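Local structure of uncharacterized protein AF_0060 (2P06) at residues R51-E59 against M96-V104. The protein is of unknown function but belongs to the MazG-like family of all-helical nucleotide pyrophosphohydrolases, so it probably hydrolyses nucleoside triphosphates with the help of bound magnesium. Numbering follows the deposited sequence.
Sequences RPWFDFSEE and MYLWGKLSV
P52 and W53, at the start of the short helix 52-55, pack against Y97 near the C-terminal end of helix 81-103 in this all-alpha, MazG-like fold. Helices 58-77 and 81-103 form the hairpin that binds magnesium through E68, E71, E87 and D90; this contact joins the entry to the first helix with the last turns of the second, and the ion lies about 11 Å from the Y97 side chain. P52 sets its CG over one face of the Y97 ring in a CH-pi contact, 3.8 Å from the centroid. W53 meets the same ring obliquely: the planes are inclined at 41°, and CE3 of W53, at the indole edge, lies 3.5 Å from CD1 of Y97. With its CG between the backbone N and the carbonyl carbon (chi1 56°), W53 turns its six-membered ring to Y97, while NE1 bonds to the O of M22 of the second subunit, tying the contact to the assembly. G100 has no side chain where W53 comes close. One turn beyond Y97, K101 runs over the turn that links helix 52-55 to helix 58-77. K101 CD lies 3.2 Å from W53 O and K101 CE 3.2 Å from F56 O, and bends at chi2 and chi4 bring the ammonium group to E58. S57, the N-cap of helix 58-77, bonds through OG to the N of R60. L61 of this helix touches F56, Y97, L98 and K101. E58 and K101 cross at about a right angle, and the CG of E58 also touches CD2 of L102 at 4.0 Å. In the salt bridge, K101 NZ reaches E58 OE2 at 2.9 Å from above the carboxylate, 52° out of its plane.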
ATOM      1  N   ARG B  51      -4.946   8.437 -22.062  1.00 23.52           N
ATOM      2  CA  ARG B  51      -5.371   7.174 -21.441  0.50 23.94           C
ATOM      3  C   ARG B  51      -5.023   5.962 -22.314  1.00 23.28           C
ATOM      4  O   ARG B  51      -5.917   5.244 -22.775  1.00 22.16           O
ATOM      5  CB  ARG B  51      -6.874   7.194 -21.108  0.50 23.87           C
ATOM      6  CG  ARG B  51      -7.390   8.540 -20.626  0.50 24.95           C
ATOM      7  CD  ARG B  51      -8.527   8.454 -19.624  0.50 25.96           C
ATOM      8  NE  ARG B  51      -9.549   7.451 -19.913  0.50 27.49           N
ATOM      9  CZ  ARG B  51     -10.547   7.586 -20.782  0.50 29.11           C
ATOM     10  NH1 ARG B  51     -11.424   6.597 -20.913  0.50 28.71           N
ATOM     11  NH2 ARG B  51     -10.681   8.688 -21.521  0.50 30.46           N
ATOM     12  N   PRO B  52      -3.708   5.707 -22.520  1.00 22.77           N
ATOM     13  CA  PRO B  52      -3.277   4.578 -23.355  1.00 23.27           C
ATOM     14  C   PRO B  52      -3.822   3.227 -22.902  1.00 23.00           C
ATOM     15  O   PRO B  52      -4.113   2.378 -23.728  1.00 23.46           O
ATOM     16  CB  PRO B  52      -1.739   4.631 -23.278  1.00 22.48           C
ATOM     17  CG  PRO B  52      -1.422   5.473 -22.101  1.00 22.38           C
ATOM     18  CD  PRO B  52      -2.552   6.436 -21.957  1.00 23.22           C
ATOM     19  N   TRP B  53      -3.999   3.043 -21.597  1.00 23.10           N
ATOM     20  CA  TRP B  53      -4.619   1.846 -21.083  1.00 22.71           C
ATOM     21  C   TRP B  53      -6.041   1.603 -21.573  1.00 23.37           C
ATOM     22  O   TRP B  53      -6.549   0.495 -21.431  1.00 24.33           O
ATOM     23  CB  TRP B  53      -4.624   1.871 -19.558  1.00 22.93           C
ATOM     24  CG  TRP B  53      -5.262   3.053 -18.969  1.00 21.36           C
ATOM     25  CD1 TRP B  53      -6.575   3.200 -18.632  1.00 21.52           C
ATOM     26  CD2 TRP B  53      -4.628   4.286 -18.674  1.00 20.66           C
ATOM     27  NE1 TRP B  53      -6.785   4.431 -18.108  1.00 20.32           N
ATOM     28  CE2 TRP B  53      -5.600   5.125 -18.123  1.00 21.11           C
ATOM     29  CE3 TRP B  53      -3.301   4.751 -18.774  1.00 22.69           C
ATOM     30  CZ2 TRP B  53      -5.308   6.418 -17.688  1.00 22.30           C
ATOM     31  CZ3 TRP B  53      -3.013   6.036 -18.334  1.00 21.74           C
ATOM     32  CH2 TRP B  53      -4.019   6.855 -17.807  1.00 22.01           C
ATOM     33  N   PHE B  54      -6.693   2.647 -22.077  1.00 23.72           N
ATOM     34  CA  PHE B  54      -8.080   2.584 -22.554  1.00 23.41           C
ATOM     35  C   PHE B  54      -8.167   2.796 -24.072  1.00 23.41           C
ATOM     36  O   PHE B  54      -8.968   2.154 -24.743  1.00 22.73           O
ATOM     37  CB  PHE B  54      -8.917   3.647 -21.844  1.00 23.43           C
ATOM     38  CG  PHE B  54     -10.380   3.644 -22.217  1.00 24.13           C
ATOM     39  CD1 PHE B  54     -11.264   2.736 -21.637  1.00 25.42           C
ATOM     40  CD2 PHE B  54     -10.886   4.578 -23.114  1.00 26.08           C
ATOM     41  CE1 PHE B  54     -12.615   2.743 -21.970  1.00 24.67           C
ATOM     42  CE2 PHE B  54     -12.238   4.582 -23.471  1.00 24.65           C
ATOM     43  CZ  PHE B  54     -13.104   3.669 -22.888  1.00 25.36           C
ATOM     44  N   ASP B  55      -7.356   3.711 -24.581  1.00 22.97           N
ATOM     45  CA  ASP B  55      -7.416   4.123 -25.978  1.00 23.55           C
ATOM     46  C   ASP B  55      -6.760   3.159 -26.977  1.00 23.12           C
ATOM     47  O   ASP B  55      -7.174   3.087 -28.132  1.00 22.26           O
ATOM     48  CB  ASP B  55      -6.757   5.494 -26.115  1.00 24.27           C
ATOM     49  CG  ASP B  55      -7.559   6.591 -25.439  1.00 28.40           C
ATOM     50  OD1 ASP B  55      -8.761   6.373 -25.161  1.00 30.56           O
ATOM     51  OD2 ASP B  55      -6.983   7.668 -25.178  1.00 34.73           O
ATOM     52  N   PHE B  56      -5.731   2.449 -26.531  1.00 22.55           N
ATOM     53  CA  PHE B  56      -4.923   1.620 -27.418  1.00 23.35           C
ATOM     54  C   PHE B  56      -5.349   0.168 -27.288  1.00 22.29           C
ATOM     55  O   PHE B  56      -5.918  -0.229 -26.277  1.00 21.96           O
ATOM     56  CB  PHE B  56      -3.438   1.736 -27.063  1.00 24.50           C
ATOM     57  CG  PHE B  56      -2.792   3.034 -27.475  1.00 25.83           C
ATOM     58  CD1 PHE B  56      -3.167   3.703 -28.633  1.00 29.06           C
ATOM     59  CD2 PHE B  56      -1.750   3.549 -26.730  1.00 29.20           C
ATOM     60  CE1 PHE B  56      -2.528   4.891 -29.016  1.00 29.63           C
ATOM     61  CE2 PHE B  56      -1.111   4.736 -27.104  1.00 29.94           C
ATOM     62  CZ  PHE B  56      -1.498   5.403 -28.240  1.00 29.11           C
ATOM     63  N   SER B  57      -5.084  -0.609 -28.326  1.00 20.87           N
ATOM     64  CA  SER B  57      -5.352  -2.033 -28.314  1.00 20.02           C
ATOM     65  C   SER B  57      -4.303  -2.757 -27.480  1.00 20.32           C
ATOM     66  O   SER B  57      -3.234  -2.216 -27.209  1.00 20.24           O
ATOM     67  CB  SER B  57      -5.314  -2.582 -29.742  1.00 19.81           C
ATOM     68  OG  SER B  57      -4.006  -2.484 -30.303  1.00 18.31           O
ATOM     69  N   GLU B  58      -4.622  -3.988 -27.091  1.00 20.30           N
ATOM     70  CA  GLU B  58      -3.680  -4.873 -26.421  1.00 20.41           C
ATOM     71  C   GLU B  58      -2.436  -5.041 -27.281  1.00 20.53           C
ATOM     72  O   GLU B  58      -1.325  -4.982 -26.761  1.00 19.49           O
ATOM     73  CB  GLU B  58      -4.309  -6.245 -26.161  1.00 20.60           C
ATOM     74  CG  GLU B  58      -5.403  -6.269 -25.079  1.00 20.76           C
ATOM     75  CD  GLU B  58      -6.773  -5.814 -25.567  1.00 21.94           C
ATOM     76  OE1 GLU B  58      -6.955  -5.450 -26.761  1.00 20.46           O
ATOM     77  OE2 GLU B  58      -7.686  -5.825 -24.731  1.00 22.43           O
ATOM     78  N   GLU B  59      -2.629  -5.189 -28.592  1.00 19.87           N
ATOM     79  CA  GLU B  59      -1.509  -5.367 -29.503  1.00 20.39           C
ATOM     80  C   GLU B  59      -0.592  -4.156 -29.538  1.00 21.05           C
ATOM     81  O   GLU B  59       0.633  -4.322 -29.476  1.00 20.75           O
ATOM     82  CB  GLU B  59      -1.949  -5.724 -30.905  1.00 20.44           C
ATOM     83  CG  GLU B  59      -2.569  -7.105 -31.012  1.00 19.91           C
ATOM     84  CD  GLU B  59      -4.031  -7.147 -30.585  1.00 20.40           C
ATOM     85  OE1 GLU B  59      -4.650  -6.094 -30.292  1.00 17.55           O
ATOM     86  OE2 GLU B  59      -4.563  -8.265 -30.536  1.00 21.42           O
HETATM   87  N   MSE B  96       2.081  -1.214 -16.608  1.00 18.60           N
HETATM   88  CA  MSE B  96       0.853  -0.765 -15.996  1.00 19.16           C
HETATM   89  C   MSE B  96      -0.272  -0.556 -17.011  1.00 18.18           C
HETATM   90  O   MSE B  96      -1.415  -0.964 -16.785  1.00 18.30           O
HETATM   91  CB  MSE B  96       1.076   0.533 -15.238  1.00 18.43           C
HETATM   92  CG  MSE B  96      -0.187   0.944 -14.521  1.00 20.29           C
HETATM   93 SE   MSE B  96       0.067   2.490 -13.430  0.70 23.59          SE
HETATM   94  CE  MSE B  96       0.111   3.823 -14.675  1.00 17.22           C
ATOM     95  N   TYR B  97       0.047   0.083 -18.129  1.00 18.31           N
ATOM     96  CA  TYR B  97      -0.978   0.361 -19.145  1.00 18.40           C
ATOM     97  C   TYR B  97      -1.534  -0.943 -19.707  1.00 18.65           C
ATOM     98  O   TYR B  97      -2.738  -1.103 -19.831  1.00 18.66           O
ATOM     99  CB  TYR B  97      -0.445   1.243 -20.266  1.00 18.29           C
ATOM    100  CG  TYR B  97       0.168   2.553 -19.833  1.00 17.51           C
ATOM    101  CD1 TYR B  97      -0.198   3.167 -18.648  1.00 18.02           C
ATOM    102  CD2 TYR B  97       1.091   3.190 -20.641  1.00 17.85           C
ATOM    103  CE1 TYR B  97       0.357   4.366 -18.253  1.00 18.22           C
ATOM    104  CE2 TYR B  97       1.668   4.370 -20.257  1.00 19.31           C
ATOM    105  CZ  TYR B  97       1.303   4.959 -19.051  1.00 17.89           C
ATOM    106  OH  TYR B  97       1.891   6.142 -18.662  1.00 17.43           O
ATOM    107  N   LEU B  98      -0.665  -1.888 -20.035  1.00 18.83           N
ATOM    108  CA  LEU B  98      -1.141  -3.142 -20.592  1.00 19.05           C
ATOM    109  C   LEU B  98      -1.891  -3.937 -19.524  1.00 19.73           C
ATOM    110  O   LEU B  98      -2.915  -4.543 -19.806  1.00 19.44           O
ATOM    111  CB  LEU B  98       0.010  -3.957 -21.165  1.00 19.14           C
ATOM    112  CG  LEU B  98      -0.328  -5.312 -21.778  1.00 18.75           C
ATOM    113  CD1 LEU B  98      -1.388  -5.158 -22.866  1.00 20.71           C
ATOM    114  CD2 LEU B  98       0.990  -5.903 -22.320  1.00 18.14           C
ATOM    115  N   TRP B  99      -1.370  -3.959 -18.300  1.00 19.60           N
ATOM    116  CA  TRP B  99      -2.074  -4.620 -17.208  1.00 19.80           C
ATOM    117  C   TRP B  99      -3.491  -4.070 -17.066  1.00 20.22           C
ATOM    118  O   TRP B  99      -4.443  -4.827 -16.835  1.00 19.69           O
ATOM    119  CB  TRP B  99      -1.297  -4.479 -15.877  1.00 20.04           C
ATOM    120  CG  TRP B  99      -1.982  -5.155 -14.733  1.00 21.03           C
ATOM    121  CD1 TRP B  99      -1.800  -6.438 -14.310  1.00 22.13           C
ATOM    122  CD2 TRP B  99      -2.976  -4.589 -13.869  1.00 22.02           C
ATOM    123  NE1 TRP B  99      -2.623  -6.710 -13.247  1.00 21.87           N
ATOM    124  CE2 TRP B  99      -3.354  -5.590 -12.955  1.00 22.84           C
ATOM    125  CE3 TRP B  99      -3.568  -3.323 -13.763  1.00 22.03           C
ATOM    126  CZ2 TRP B  99      -4.319  -5.376 -11.963  1.00 23.75           C
ATOM    127  CZ3 TRP B  99      -4.532  -3.110 -12.761  1.00 21.71           C
ATOM    128  CH2 TRP B  99      -4.897  -4.128 -11.894  1.00 22.21           C
ATOM    129  N   GLY B 100      -3.621  -2.749 -17.166  1.00 19.65           N
ATOM    130  CA  GLY B 100      -4.913  -2.106 -17.025  1.00 19.93           C
ATOM    131  C   GLY B 100      -5.873  -2.523 -18.129  1.00 19.79           C
ATOM    132  O   GLY B 100      -7.016  -2.830 -17.870  1.00 18.24           O
ATOM    133  N   LYS B 101      -5.388  -2.522 -19.362  1.00 19.67           N
ATOM    134  CA  LYS B 101      -6.186  -2.937 -20.506  1.00 20.55           C
ATOM    135  C   LYS B 101      -6.620  -4.376 -20.319  1.00 21.48           C
ATOM    136  O   LYS B 101      -7.733  -4.712 -20.581  1.00 20.94           O
ATOM    137  CB  LYS B 101      -5.362  -2.819 -21.785  1.00 20.28           C
ATOM    138  CG  LYS B 101      -6.151  -3.106 -23.077  1.00 20.44           C
ATOM    139  CD  LYS B 101      -7.024  -1.945 -23.438  1.00 19.93           C
ATOM    140  CE  LYS B 101      -7.840  -2.211 -24.684  1.00 20.38           C
ATOM    141  NZ  LYS B 101      -8.874  -3.251 -24.412  1.00 20.04           N
ATOM    142  N   LEU B 102      -5.715  -5.213 -19.844  1.00 22.64           N
ATOM    143  CA  LEU B 102      -6.015  -6.612 -19.675  1.00 25.16           C
ATOM    144  C   LEU B 102      -6.950  -6.879 -18.495  1.00 26.35           C
ATOM    145  O   LEU B 102      -7.633  -7.886 -18.489  1.00 27.19           O
ATOM    146  CB  LEU B 102      -4.725  -7.424 -19.496  1.00 24.26           C
ATOM    147  CG  LEU B 102      -3.803  -7.599 -20.710  1.00 23.80           C
ATOM    148  CD1 LEU B 102      -2.506  -8.322 -20.288  1.00 20.91           C
ATOM    149  CD2 LEU B 102      -4.505  -8.343 -21.834  1.00 21.52           C
ATOM    150  N   SER B 103      -6.990  -5.988 -17.510  1.00 27.72           N
ATOM    151  CA  SER B 103      -7.706  -6.269 -16.265  1.00 29.20           C
ATOM    152  C   SER B 103      -9.153  -5.764 -16.193  1.00 31.03           C
ATOM    153  O   SER B 103      -9.949  -6.285 -15.413  1.00 32.27           O
ATOM    154  CB  SER B 103      -6.873  -5.777 -15.085  1.00 29.25           C
ATOM    155  OG  SER B 103      -5.570  -6.364 -15.178  1.00 29.42           O
ATOM    156  N   VAL B 104      -9.526  -4.802 -17.032  1.00 32.50           N
ATOM    157  CA  VAL B 104     -10.881  -4.224 -16.985  1.00 32.93           C
ATOM    158  C   VAL B 104     -11.865  -5.025 -17.826  1.00 33.62           C
ATOM    159  O   VAL B 104     -11.456  -5.694 -18.770  1.00 34.43           O
ATOM    160  CB  VAL B 104     -10.884  -2.754 -17.463  1.00 33.65           C
ATOM    161  CG1 VAL B 104      -9.943  -1.905 -16.575  1.00 34.90           C
ATOM    162  CG2 VAL B 104     -10.461  -2.679 -18.901  1.00 32.82           C
TER